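Local coordinates for AT-rich DNA-binding protein (PDB 2DT5) that probably represses transcription in response to the cellular NADH/NAD(+) balance, binding DNA as a homodimer and carrying NAD in a Rossmann-type domain, at residues D48-F52 with G53-T57; G61-V64 with P65-K68; V130-L133 with P134-V137. The protein carries 1 engineered substitution. All blocks are in the same frame, centred on the assembly; numbering follows the deposited sequence.

Contact 1. Residues D48-F52 with G53-T57; sequences DLSYF and GSYGT. With SO4 (sulfate ion), chain J.
The first torsions of Tyr55 and Ser50 bring the ring beside the hydroxyl: Tyr55 CG lies opposite its backbone N (chi1 -165°) and Ser50 OG opposite its carbonyl carbon (chi1 -73°). Ser50 OG then lies 3.1 Å from Tyr55 CD2, obliquely placed against the ring, while Tyr55 CB rests near Ser50 CA. The hydroxyl's polar partner is Arg46 O, one turn back in helix 42-51. Under these side chains the helix, the last of the predicted helix-turn-helix region, ends in a Schellman motif. Ser54 N bonds to Leu49 O at 2.7 Å, nearly along the C=O axis, and Gly53 N bonds to Ser50 O at 2.8 Å from well above the carbonyl plane. Gly53, with positive phi, is the C-prime residue; a CB there would run into Phe52 O. Tyr55 N adds a weak bond to Leu49 O. Beyond the turn, Tyr55 OH donates at 2.9 Å to O1 of a sulfate, probably from the crystallisation liquor, that is also held by Ser31, Arg46, Gly59 and Gly61. An alanine in place of Tyr55 would remove the ring and hydroxyl, and is likely to leave sulfate O1 without this donor and to open a gap beside Ser50 OG. Ser54 OG is hydrogen-bonded to Glu70 OE1, and Leu49 packs on Leu67 and Leu71, all on helix 64-75.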
loop_
_atom_site.group_PDB
_atom_site.type_symbol
_atom_site.label_atom_id
_atom_site.label_comp_id
_atom_site.label_asym_id
_atom_site.label_seq_id
_atom_site.Cartn_x
_atom_site.Cartn_y
_atom_site.Cartn_z
ATOM N N ASP B 48 -3.507 22.251 -1.571
ATOM C CA ASP B 48 -4.256 21.215 -0.858
ATOM C C ASP B 48 -4.831 21.686 0.474
ATOM O O ASP B 48 -6.028 21.504 0.752
ATOM C CB ASP B 48 -3.383 19.991 -0.568
ATOM C CG ASP B 48 -3.133 19.132 -1.789
ATOM O OD1 ASP B 48 -3.816 19.318 -2.823
ATOM O OD2 ASP B 48 -2.241 18.249 -1.697
ATOM N N LEU B 49 -3.982 22.280 1.302
ATOM C CA LEU B 49 -4.428 22.727 2.618
ATOM C C LEU B 49 -5.365 23.940 2.570
ATOM O O LEU B 49 -6.154 24.156 3.490
ATOM C CB LEU B 49 -3.216 22.984 3.516
ATOM C CG LEU B 49 -2.353 21.723 3.691
ATOM C CD1 LEU B 49 -1.201 22.010 4.631
ATOM C CD2 LEU B 49 -3.205 20.571 4.236
ATOM N N SER B 50 -5.286 24.714 1.492
ATOM C CA SER B 50 -6.164 25.857 1.316
ATOM C C SER B 50 -7.545 25.273 0.990
ATOM O O SER B 50 -8.536 25.583 1.659
ATOM C CB SER B 50 -5.697 26.731 0.149
ATOM O OG SER B 50 -4.524 27.447 0.501
ATOM N N TYR B 51 -7.592 24.408 -0.021
ATOM C CA TYR B 51 -8.856 23.795 -0.408
ATOM C C TYR B 51 -9.591 23.205 0.787
ATOM O O TYR B 51 -10.784 23.404 0.932
ATOM C CB TYR B 51 -8.651 22.690 -1.438
ATOM C CG TYR B 51 -9.944 22.006 -1.854
ATOM C CD1 TYR B 51 -10.756 22.560 -2.840
ATOM C CD2 TYR B 51 -10.352 20.806 -1.265
ATOM C CE1 TYR B 51 -11.940 21.946 -3.244
ATOM C CE2 TYR B 51 -11.549 20.177 -1.663
ATOM C CZ TYR B 51 -12.334 20.761 -2.657
ATOM O OH TYR B 51 -13.512 20.184 -3.065
ATOM N N PHE B 52 -8.875 22.489 1.649
ATOM C CA PHE B 52 -9.516 21.885 2.811
ATOM C C PHE B 52 -9.606 22.775 4.047
ATOM O O PHE B 52 -9.917 22.299 5.131
ATOM C CB PHE B 52 -8.849 20.540 3.152
ATOM C CG PHE B 52 -9.104 19.457 2.135
ATOM C CD1 PHE B 52 -8.208 19.230 1.098
ATOM C CD2 PHE B 52 -10.277 18.707 2.179
ATOM C CE1 PHE B 52 -8.481 18.279 0.111
ATOM C CE2 PHE B 52 -10.553 17.756 1.197
ATOM C CZ PHE B 52 -9.655 17.547 0.163
ATOM N N GLY B 53 -9.333 24.066 3.904
ATOM C CA GLY B 53 -9.462 25.043 4.967
ATOM C C GLY B 53 -8.394 25.115 6.069
ATOM O O GLY B 53 -8.616 25.793 7.060
ATOM N N SER B 54 -7.239 24.465 5.927
ATOM C CA SER B 54 -6.223 24.557 6.980
ATOM C C SER B 54 -5.136 25.596 6.702
ATOM O O SER B 54 -4.194 25.748 7.488
ATOM C CB SER B 54 -5.566 23.205 7.206
ATOM O OG SER B 54 -6.436 22.331 7.897
ATOM N N TYR B 55 -5.257 26.317 5.596
ATOM C CA TYR B 55 -4.256 27.320 5.284
ATOM C C TYR B 55 -4.574 28.652 5.976
ATOM O O TYR B 55 -5.738 29.048 6.076
ATOM C CB TYR B 55 -4.150 27.499 3.762
ATOM C CG TYR B 55 -2.909 28.246 3.345
ATOM C CD1 TYR B 55 -1.660 27.890 3.860
ATOM C CD2 TYR B 55 -2.978 29.325 2.461
ATOM C CE1 TYR B 55 -0.509 28.590 3.514
ATOM C CE2 TYR B 55 -1.834 30.033 2.102
ATOM C CZ TYR B 55 -0.600 29.660 2.639
ATOM O OH TYR B 55 0.533 30.374 2.328
ATOM N N GLY B 56 -3.540 29.333 6.469
ATOM C CA GLY B 56 -3.756 30.608 7.136
ATOM C C GLY B 56 -3.550 31.774 6.185
ATOM O O GLY B 56 -4.502 32.334 5.637
ATOM N N THR B 57 -2.289 32.141 5.989
ATOM C CA THR B 57 -1.933 33.238 5.099
ATOM C C THR B 57 -0.515 33.008 4.588
ATOM O O THR B 57 0.301 32.367 5.256
ATOM C CB THR B 57 -1.992 34.600 5.835
ATOM O OG1 THR B 57 -3.298 34.781 6.402
ATOM C CG2 THR B 57 -1.699 35.746 4.870
HETATM S S SO4 J . 3.553 28.961 3.865
HETATM O O1 SO4 J . 2.622 28.432 2.850
HETATM O O2 SO4 J . 2.833 29.927 4.707
HETATM O O3 SO4 J . 4.062 27.877 4.735
HETATM O O4 SO4 J . 4.685 29.608 3.179
#

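Contact 2. Residues G61-V64 with P65-K68; sequences GYTV and PVLK. With SO4 (sulfate ion), chain J.
Tyr62 and Leu67 touch where strand 62-63, which pairs antiparallel with strand 28-29 in the small sheet of this winged-helix domain, runs straight into helix 64-75. From Tyr62 CB, 4.0 Å from Leu67 CD2, the side chain rises past the same methyl: CG and CD2 both lie 3.8 Å from it, and the methyl sits obliquely to the ring. Farther along the ring CE1 comes within 3.9 Å of sulfate O3, again obliquely, and at the tip OH is hydrogen-bonded to Ser31 OG. Leu67 reaches the tyrosine with its CG anti to the backbone N (chi1 -179°), and it also packs on Leu18 of helix 7-23 and Leu49 of helix 42-51. The helix starts on Thr63 O, which takes a nearly straight bond from Leu67 N and a weak one from Val66 N. Thr63 sits at the N-cap position, yet its side chain makes no capping bond; its methyl CG2 lies instead against Pro65 CD and Val66 CG2. One residue on, Lys68 N bonds to Val64 O, while the lysine chain, bent at chi3, carries NZ to a salt bridge with Glu22. At the start of the segment, Gly61 N donates to sulfate O2 at 2.9 Å, with an N-H...O angle of 150°.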
loop_
_atom_site.group_PDB
_atom_site.type_symbol
_atom_site.label_atom_id
_atom_site.label_comp_id
_atom_site.label_asym_id
_atom_site.label_seq_id
_atom_site.Cartn_x
_atom_site.Cartn_y
_atom_site.Cartn_z
ATOM N N GLY B 61 2.886 29.799 7.586
ATOM C CA GLY B 61 3.189 28.392 7.768
ATOM C C GLY B 61 2.080 27.691 8.527
ATOM O O GLY B 61 0.901 28.029 8.375
ATOM N N TYR B 62 2.439 26.718 9.359
ATOM C CA TYR B 62 1.433 25.990 10.111
ATOM C C TYR B 62 1.917 25.616 11.490
ATOM O O TYR B 62 3.114 25.506 11.737
ATOM C CB TYR B 62 1.044 24.683 9.397
ATOM C CG TYR B 62 0.793 24.796 7.914
ATOM C CD1 TYR B 62 1.850 24.799 7.005
ATOM C CD2 TYR B 62 -0.507 24.906 7.418
ATOM C CE1 TYR B 62 1.622 24.911 5.639
ATOM C CE2 TYR B 62 -0.744 25.021 6.048
ATOM C CZ TYR B 62 0.319 25.024 5.169
ATOM O OH TYR B 62 0.078 25.157 3.823
ATOM N N THR B 63 0.969 25.404 12.385
ATOM C CA THR B 63 1.292 24.972 13.726
ATOM C C THR B 63 1.016 23.461 13.691
ATOM O O THR B 63 -0.121 23.013 13.509
ATOM C CB THR B 63 0.415 25.710 14.771
ATOM O OG1 THR B 63 0.711 27.118 14.727
ATOM C CG2 THR B 63 0.688 25.186 16.169
ATOM N N VAL B 64 2.091 22.690 13.818
ATOM C CA VAL B 64 2.044 21.240 13.780
ATOM C C VAL B 64 0.845 20.611 14.482
ATOM O O VAL B 64 0.047 19.929 13.856
ATOM C CB VAL B 64 3.365 20.657 14.358
ATOM C CG1 VAL B 64 3.282 19.145 14.487
ATOM C CG2 VAL B 64 4.527 21.056 13.459
ATOM N N PRO B 65 0.698 20.830 15.792
ATOM C CA PRO B 65 -0.458 20.215 16.450
ATOM C C PRO B 65 -1.819 20.689 15.954
ATOM O O PRO B 65 -2.790 19.933 16.001
ATOM C CB PRO B 65 -0.237 20.532 17.931
ATOM C CG PRO B 65 0.562 21.812 17.895
ATOM C CD PRO B 65 1.527 21.579 16.752
ATOM N N VAL B 66 -1.895 21.938 15.494
ATOM C CA VAL B 66 -3.158 22.490 14.998
ATOM C C VAL B 66 -3.527 21.778 13.704
ATOM O O VAL B 66 -4.602 21.177 13.593
ATOM C CB VAL B 66 -3.050 24.008 14.716
ATOM C CG1 VAL B 66 -4.311 24.505 13.967
ATOM C CG2 VAL B 66 -2.893 24.759 16.029
ATOM N N LEU B 67 -2.615 21.837 12.744
ATOM C CA LEU B 67 -2.826 21.198 11.465
ATOM C C LEU B 67 -3.098 19.691 11.622
ATOM O O LEU B 67 -3.999 19.149 10.984
ATOM C CB LEU B 67 -1.617 21.442 10.565
ATOM C CG LEU B 67 -1.746 20.832 9.172
ATOM C CD1 LEU B 67 -3.035 21.309 8.532
ATOM C CD2 LEU B 67 -0.561 21.232 8.326
ATOM N N LYS B 68 -2.352 19.014 12.487
ATOM C CA LYS B 68 -2.583 17.581 12.653
ATOM C C LYS B 68 -4.016 17.292 13.089
ATOM O O LYS B 68 -4.645 16.356 12.599
ATOM C CB LYS B 68 -1.609 16.970 13.666
ATOM C CG LYS B 68 -1.948 15.527 14.024
ATOM C CD LYS B 68 -0.944 14.925 15.003
ATOM C CE LYS B 68 -1.607 14.619 16.330
ATOM N NZ LYS B 68 -0.657 14.027 17.309
HETATM S S SO4 J . 3.553 28.961 3.865
HETATM O O1 SO4 J . 2.622 28.432 2.850
HETATM O O2 SO4 J . 2.833 29.927 4.707
HETATM O O3 SO4 J . 4.062 27.877 4.735
HETATM O O4 SO4 J . 4.685 29.608 3.179
#

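Contact 3. Residues V130-L133 with P134-V137; sequences VDLL and PQRV
Leu132 and Arg136 lie side by side and point the same way. Leu132 CG stands opposite its carbonyl carbon, beside the backbone N (chi1 -81°), and the bend at Arg136 chi2 (-83°), with another at chi3, brings NH1 back to 3.7 Å from both leucine methyls, CD1 and CD2. Leu132 CD1 meets the guanidinium at its edge, near its plane. From the neighbouring position Gln135, extended beyond CG, crosses Leu132 obliquely and brings NE2 within 3.3 Å of CD2. On the buried side, Val137 has CG1 opposite its backbone N (chi1 174°) and CG2 beside it, which leaves CG2 3.8 Å from Leu133 CD2. These two residues pack on Ala163 of helix 150-163, and Leu133 also on Leu160 and on Phe111 of strand 105-112. Residues 130-135 form a 3-10 segment after strand 125-129 in the Rossmann-type domain; at its start Val130 touches the bound NAD. Gln135 N bonds to Leu132 O at 2.9 Å. Leu133 O accepts twice: Val137 N approaches in the carbonyl plane, whereas Arg136 N comes from well above it. Pro134, with no N-H to give, sets CD 3.1 Å from Asp131 O, with CG close by. For Arg136 NH1 the charge partner is Glu128, in a salt bridge to the strand before the turn, while Leu132 gives the guanidinium edge apolar contact, which probably limits how the group can turn.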
loop_
_atom_site.group_PDB
_atom_site.type_symbol
_atom_site.label_atom_id
_atom_site.label_comp_id
_atom_site.label_asym_id
_atom_site.label_seq_id
_atom_site.Cartn_x
_atom_site.Cartn_y
_atom_site.Cartn_z
ATOM N N VAL B 130 -21.287 -15.762 9.037
ATOM C CA VAL B 130 -21.562 -14.637 8.169
ATOM C C VAL B 130 -23.065 -14.349 8.046
ATOM O O VAL B 130 -23.457 -13.248 7.657
ATOM C CB VAL B 130 -20.946 -14.858 6.779
ATOM C CG1 VAL B 130 -21.730 -15.900 6.023
ATOM C CG2 VAL B 130 -20.907 -13.552 6.023
ATOM N N ASP B 131 -23.906 -15.328 8.384
ATOM C CA ASP B 131 -25.356 -15.124 8.318
ATOM C C ASP B 131 -25.812 -14.076 9.320
ATOM O O ASP B 131 -26.883 -13.491 9.157
ATOM C CB ASP B 131 -26.128 -16.422 8.589
ATOM C CG ASP B 131 -25.979 -17.433 7.478
ATOM O OD1 ASP B 131 -25.699 -17.021 6.332
ATOM O OD2 ASP B 131 -26.156 -18.640 7.744
ATOM N N LEU B 132 -24.999 -13.833 10.349
ATOM C CA LEU B 132 -25.325 -12.847 11.380
ATOM C C LEU B 132 -25.106 -11.376 11.002
ATOM O O LEU B 132 -25.511 -10.482 11.746
ATOM C CB LEU B 132 -24.539 -13.157 12.653
ATOM C CG LEU B 132 -25.150 -14.262 13.512
ATOM C CD1 LEU B 132 -24.165 -14.727 14.566
ATOM C CD2 LEU B 132 -26.411 -13.723 14.158
ATOM N N LEU B 133 -24.475 -11.123 9.858
ATOM C CA LEU B 133 -24.209 -9.750 9.405
ATOM C C LEU B 133 -25.409 -8.803 9.477
ATOM O O LEU B 133 -25.319 -7.703 10.031
ATOM C CB LEU B 133 -23.701 -9.748 7.962
ATOM C CG LEU B 133 -22.247 -10.114 7.645
ATOM C CD1 LEU B 133 -22.047 -9.958 6.156
ATOM C CD2 LEU B 133 -21.284 -9.204 8.411
ATOM N N PRO B 134 -26.550 -9.214 8.908
ATOM C CA PRO B 134 -27.704 -8.318 8.961
ATOM C C PRO B 134 -28.114 -7.901 10.376
ATOM O O PRO B 134 -28.678 -6.831 10.575
ATOM C CB PRO B 134 -28.783 -9.105 8.206
ATOM C CG PRO B 134 -28.395 -10.529 8.419
ATOM C CD PRO B 134 -26.898 -10.503 8.286
ATOM N N GLN B 135 -27.785 -8.723 11.360
ATOM C CA GLN B 135 -28.138 -8.427 12.737
ATOM C C GLN B 135 -26.943 -7.934 13.541
ATOM O O GLN B 135 -27.028 -7.818 14.761
ATOM C CB GLN B 135 -28.689 -9.682 13.391
ATOM C CG GLN B 135 -29.430 -10.572 12.411
ATOM C CD GLN B 135 -29.521 -11.992 12.896
ATOM O OE1 GLN B 135 -29.738 -12.917 12.110
ATOM N NE2 GLN B 135 -29.356 -12.181 14.203
ATOM N N ARG B 136 -25.826 -7.659 12.873
ATOM C CA ARG B 136 -24.628 -7.182 13.565
ATOM C C ARG B 136 -24.110 -5.849 13.042
ATOM O O ARG B 136 -23.598 -5.029 13.801
ATOM C CB ARG B 136 -23.512 -8.224 13.462
ATOM C CG ARG B 136 -23.671 -9.390 14.410
ATOM C CD ARG B 136 -23.124 -9.024 15.772
ATOM N NE ARG B 136 -24.058 -9.291 16.856
ATOM C CZ ARG B 136 -24.618 -10.472 17.090
ATOM N NH1 ARG B 136 -24.342 -11.508 16.308
ATOM N NH2 ARG B 136 -25.445 -10.620 18.115
ATOM N N VAL B 137 -24.273 -5.632 11.744
ATOM C CA VAL B 137 -23.782 -4.425 11.088
ATOM C C VAL B 137 -24.492 -3.093 11.389
ATOM O O VAL B 137 -23.857 -2.137 11.838
ATOM C CB VAL B 137 -23.745 -4.664 9.573
ATOM C CG1 VAL B 137 -23.374 -3.389 8.838
ATOM C CG2 VAL B 137 -22.756 -5.783 9.272
#

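Overall arrangement
Contacts 1 and 2 belong to the winged-helix, probably DNA-binding, part, contact 3 to the NAD-binding domain, and they follow one another in that order along the chain. The first two have centres 11 Å apart and touch directly: Leu49 and Tyr55 both meet Tyr62, and Ser54 packs on Leu67. The loop between helix 42-51 and strand 62-63 supplies Tyr55 and Gly61 to one shared sulfate, while Leu49 and Ser54 bring the helix end against the start of helix 64-75. Contact 3 follows strand 125-129 of the mixed sheet, its centre about 41 Å from either of the other centres, on the opposite side of the chain's centre. Reaching the NAD pocket through Val130, it is thus far from the DNA-binding part, consistent with redox signals being relayed across the protein.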